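Local coordinates for protein cysteine desulfurase (Fervidobacterium islandicum, PDB 6A6E) that probably catalyses the pyridoxal-phosphate-dependent removal of sulfur from cysteine, as a SufS-type cysteine desulfurase of the class-V aminotransferase family, at residues A[182-194]-A[335-347]. Sequence-based numbering, arbitrary orientation.
Sequences ITGQSNVTGQEMP and YGPIDSSHKSLVS. With PLP (pyridoxal-5'-phosphate), chain E.
Thr189 O and Gly190 CA lie over one face of the His342 imidazole, the oxygen 2.9 Å above the ring plane; at the edge sit Tyr335 O and the carbonyls of Pro337 and Leu345. In this fold-type-I PLP enzyme of the class-V aminotransferase family, the loop after strand 179-183 of the seven-stranded sheet meets the link between strands 332-334 and 345-350 of the six-stranded one. His342 CG, anti to the backbone N (chi1 -166°), swings the ring inside its own loop: ND1 donates to Pro337 O (2.7 Å) and NE2 to Leu345 O (2.6 Å), fixing the ring's rotation. Two donating nitrogens are consistent with an imidazolium, which Thr189 O over the face probably favours. A leucine here would probably leave both carbonyls without N-H donors and Thr189 O facing a greasy side chain. A single beta bridge pairs Gln191 with His342 through nearly straight bonds, Lys343 N to Gly190 O (2.9 Å) and Glu192 N to Ser341 O (2.8 Å). At Gly190, with positive phi, a CB would clash with His342 CD2 and Leu345 O. Leu345 CD1 reaches Val188 O and Gly190 N, CD2 the carbonyls of Ser186 and the PLP-pocket residue Asn187. Glu192 OE2 packs on Lys343 CG (3.4 Å), while OE1 salt-bridges Lys218. Within strand 345-350, Ser347 OG donates in the carbonyl plane to a lone pair of Val188 O, at 2.7 Å.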
# COMPACT_ATOMS: atom_id res chain seq x y z
N ILE A 182 -0.87 -19.79 -11.28
CA ILE A 182 -2.15 -20.36 -11.05
C ILE A 182 -2.65 -20.06 -9.66
O ILE A 182 -1.83 -19.91 -8.75
CB ILE A 182 -2.07 -21.93 -11.27
CG1 ILE A 182 -3.49 -22.51 -11.26
CG2 ILE A 182 -1.19 -22.59 -10.22
CD1 ILE A 182 -3.59 -23.90 -11.84
N THR A 183 -3.97 -20.04 -9.49
CA THR A 183 -4.57 -19.84 -8.20
C THR A 183 -4.36 -21.05 -7.31
O THR A 183 -4.32 -22.19 -7.75
CB THR A 183 -6.08 -19.52 -8.31
OG1 THR A 183 -6.57 -19.24 -7.01
CG2 THR A 183 -6.92 -20.70 -8.92
N GLY A 184 -4.13 -20.80 -6.04
CA GLY A 184 -4.06 -21.84 -5.06
C GLY A 184 -5.46 -22.31 -4.70
O GLY A 184 -5.65 -23.45 -4.22
N GLN A 185 -6.46 -21.44 -4.90
CA GLN A 185 -7.87 -21.79 -4.70
C GLN A 185 -8.75 -20.71 -5.32
O GLN A 185 -8.52 -19.51 -5.06
CB GLN A 185 -8.20 -21.84 -3.20
CG GLN A 185 -9.68 -22.08 -2.88
CD GLN A 185 -9.99 -22.01 -1.41
OE1 GLN A 185 -9.17 -21.56 -0.63
NE2 GLN A 185 -11.14 -22.48 -1.01
N SER A 186 -9.75 -21.13 -6.11
CA SER A 186 -10.63 -20.21 -6.82
C SER A 186 -11.54 -19.52 -5.85
O SER A 186 -12.09 -20.14 -4.93
CB SER A 186 -11.43 -20.92 -7.93
OG SER A 186 -12.49 -20.11 -8.45
N ASN A 187 -11.68 -18.21 -6.08
CA ASN A 187 -12.60 -17.36 -5.35
C ASN A 187 -14.05 -17.51 -5.83
O ASN A 187 -14.91 -16.86 -5.27
CB ASN A 187 -12.19 -15.87 -5.47
CG ASN A 187 -12.41 -15.31 -6.85
OD1 ASN A 187 -12.01 -15.92 -7.83
ND2 ASN A 187 -13.04 -14.12 -6.96
N VAL A 188 -14.28 -18.33 -6.86
CA VAL A 188 -15.63 -18.62 -7.42
C VAL A 188 -16.05 -20.10 -7.30
O VAL A 188 -17.12 -20.41 -6.77
CB VAL A 188 -15.70 -18.21 -8.89
CG1 VAL A 188 -17.06 -18.57 -9.48
CG2 VAL A 188 -15.50 -16.70 -9.03
N THR A 189 -15.19 -21.01 -7.73
CA THR A 189 -15.49 -22.43 -7.61
C THR A 189 -15.21 -23.01 -6.26
O THR A 189 -15.74 -24.07 -5.94
CB THR A 189 -14.77 -23.26 -8.65
OG1 THR A 189 -13.36 -23.35 -8.32
CG2 THR A 189 -14.97 -22.71 -10.01
N GLY A 190 -14.35 -22.36 -5.47
CA GLY A 190 -13.94 -22.89 -4.14
C GLY A 190 -12.89 -24.01 -4.27
O GLY A 190 -12.47 -24.59 -3.28
N GLN A 191 -12.46 -24.33 -5.48
CA GLN A 191 -11.57 -25.48 -5.68
C GLN A 191 -10.14 -25.19 -5.22
O GLN A 191 -9.48 -24.31 -5.79
CB GLN A 191 -11.52 -25.91 -7.16
CG GLN A 191 -10.70 -27.19 -7.34
CD GLN A 191 -10.51 -27.64 -8.76
OE1 GLN A 191 -10.92 -26.96 -9.69
NE2 GLN A 191 -9.79 -28.78 -8.94
N GLU A 192 -9.66 -25.92 -4.21
CA GLU A 192 -8.23 -25.95 -3.89
C GLU A 192 -7.47 -26.72 -4.98
O GLU A 192 -7.80 -27.84 -5.27
CB GLU A 192 -7.97 -26.56 -2.53
CG GLU A 192 -8.62 -25.75 -1.39
CD GLU A 192 -8.42 -26.34 0.00
OE1 GLU A 192 -7.96 -27.50 0.10
OE2 GLU A 192 -8.73 -25.65 1.02
N MET A 193 -6.45 -26.08 -5.57
CA MET A 193 -5.75 -26.64 -6.69
C MET A 193 -4.62 -27.61 -6.26
O MET A 193 -4.01 -27.43 -5.21
CB MET A 193 -5.16 -25.54 -7.59
CG MET A 193 -6.20 -24.62 -8.25
SD MET A 193 -7.45 -25.51 -9.25
CE MET A 193 -8.63 -24.22 -9.68
N PRO A 194 -4.34 -28.59 -7.12
CA PRO A 194 -3.30 -29.56 -6.88
C PRO A 194 -1.95 -28.94 -7.22
O PRO A 194 -1.32 -29.25 -8.24
CB PRO A 194 -3.72 -30.72 -7.82
CG PRO A 194 -4.25 -30.00 -9.01
CD PRO A 194 -5.04 -28.83 -8.39
N TYR A 335 -22.00 -24.09 -8.51
CA TYR A 335 -20.83 -24.22 -9.38
C TYR A 335 -19.64 -24.76 -8.63
O TYR A 335 -19.55 -24.67 -7.41
CB TYR A 335 -20.52 -22.90 -10.14
CG TYR A 335 -21.81 -22.32 -10.71
CD1 TYR A 335 -22.38 -22.81 -11.86
CD2 TYR A 335 -22.52 -21.36 -10.00
CE1 TYR A 335 -23.60 -22.35 -12.35
CE2 TYR A 335 -23.72 -20.86 -10.47
CZ TYR A 335 -24.29 -21.39 -11.61
OH TYR A 335 -25.49 -20.88 -12.03
N GLY A 336 -18.71 -25.35 -9.37
CA GLY A 336 -17.49 -25.89 -8.77
C GLY A 336 -17.58 -27.40 -8.53
O GLY A 336 -18.58 -28.01 -8.84
N PRO A 337 -16.51 -28.01 -8.01
CA PRO A 337 -16.43 -29.44 -7.75
C PRO A 337 -17.30 -29.84 -6.57
O PRO A 337 -17.46 -29.09 -5.61
CB PRO A 337 -14.94 -29.65 -7.39
CG PRO A 337 -14.57 -28.31 -6.75
CD PRO A 337 -15.25 -27.32 -7.66
N ILE A 338 -17.87 -31.03 -6.64
CA ILE A 338 -18.67 -31.55 -5.53
C ILE A 338 -17.81 -32.67 -5.00
O ILE A 338 -18.01 -33.83 -5.33
CB ILE A 338 -20.07 -32.07 -5.95
CG1 ILE A 338 -20.80 -31.09 -6.86
CG2 ILE A 338 -20.91 -32.36 -4.70
CD1 ILE A 338 -21.23 -29.82 -6.12
N ASP A 339 -16.80 -32.30 -4.26
CA ASP A 339 -15.77 -33.22 -3.81
C ASP A 339 -14.97 -32.46 -2.75
O ASP A 339 -15.33 -31.33 -2.42
CB ASP A 339 -14.93 -33.79 -4.97
CG ASP A 339 -13.90 -32.82 -5.53
OD1 ASP A 339 -13.57 -31.78 -4.91
OD2 ASP A 339 -13.40 -33.10 -6.61
N SER A 340 -13.94 -33.07 -2.17
CA SER A 340 -13.34 -32.48 -0.95
C SER A 340 -12.30 -31.39 -1.28
O SER A 340 -11.79 -30.72 -0.37
CB SER A 340 -12.66 -33.58 -0.15
OG SER A 340 -11.56 -34.05 -0.93
N SER A 341 -11.99 -31.21 -2.56
CA SER A 341 -11.26 -30.02 -3.02
C SER A 341 -12.07 -28.70 -2.85
O SER A 341 -11.47 -27.60 -2.83
CB SER A 341 -10.77 -30.15 -4.48
OG SER A 341 -11.81 -29.87 -5.43
N HIS A 342 -13.39 -28.78 -2.67
CA HIS A 342 -14.23 -27.58 -2.63
C HIS A 342 -14.23 -27.05 -1.22
O HIS A 342 -14.67 -27.73 -0.32
CB HIS A 342 -15.68 -27.92 -3.06
CG HIS A 342 -16.53 -26.72 -3.37
ND1 HIS A 342 -17.26 -26.62 -4.53
CD2 HIS A 342 -16.77 -25.58 -2.66
CE1 HIS A 342 -17.91 -25.46 -4.54
NE2 HIS A 342 -17.62 -24.81 -3.42
N LYS A 343 -13.68 -25.86 -0.99
CA LYS A 343 -13.65 -25.30 0.36
C LYS A 343 -14.01 -23.85 0.37
O LYS A 343 -14.02 -23.24 -0.66
CB LYS A 343 -12.23 -25.47 0.94
CG LYS A 343 -11.82 -26.94 1.15
CD LYS A 343 -12.30 -27.38 2.52
CE LYS A 343 -12.15 -28.88 2.84
NZ LYS A 343 -12.75 -29.82 1.85
N SER A 344 -14.38 -23.33 1.55
CA SER A 344 -14.47 -21.89 1.87
C SER A 344 -15.74 -21.22 1.40
O SER A 344 -16.24 -20.32 2.09
CB SER A 344 -13.36 -21.04 1.22
OG SER A 344 -12.18 -21.35 1.79
N LEU A 345 -16.18 -21.57 0.20
CA LEU A 345 -17.23 -20.81 -0.46
C LEU A 345 -18.01 -21.60 -1.50
O LEU A 345 -17.50 -22.54 -2.10
CB LEU A 345 -16.58 -19.60 -1.16
CG LEU A 345 -15.55 -19.90 -2.26
CD1 LEU A 345 -16.22 -20.00 -3.61
CD2 LEU A 345 -14.37 -18.89 -2.31
N VAL A 346 -19.25 -21.12 -1.73
CA VAL A 346 -20.16 -21.70 -2.68
C VAL A 346 -20.75 -20.61 -3.53
O VAL A 346 -21.39 -19.71 -3.02
CB VAL A 346 -21.30 -22.44 -1.93
CG1 VAL A 346 -22.33 -23.07 -2.91
CG2 VAL A 346 -20.67 -23.54 -1.15
N SER A 347 -20.50 -20.70 -4.82
CA SER A 347 -21.09 -19.82 -5.79
C SER A 347 -22.30 -20.58 -6.37
O SER A 347 -22.19 -21.79 -6.65
CB SER A 347 -20.10 -19.45 -6.89
OG SER A 347 -19.08 -18.56 -6.32
N1 PLP E . -6.88 -13.65 -6.31
C2 PLP E . -7.79 -14.28 -5.62
C2A PLP E . -8.08 -15.72 -5.88
C3 PLP E . -8.54 -13.50 -4.63
O3 PLP E . -9.49 -14.12 -3.95
C4 PLP E . -8.21 -12.10 -4.39
C4A PLP E . -8.84 -11.29 -3.36
C5 PLP E . -7.19 -11.49 -5.25
C6 PLP E . -6.61 -12.32 -6.15
C5A PLP E . -6.82 -10.00 -5.16
O4P PLP E . -6.51 -9.44 -3.89
P PLP E . -6.36 -7.86 -3.55
O1P PLP E . -5.20 -7.33 -4.30
O2P PLP E . -7.72 -7.34 -3.92
O3P PLP E . -6.09 -7.94 -2.08
O HOH W 1 -18.62 -22.53 -5.73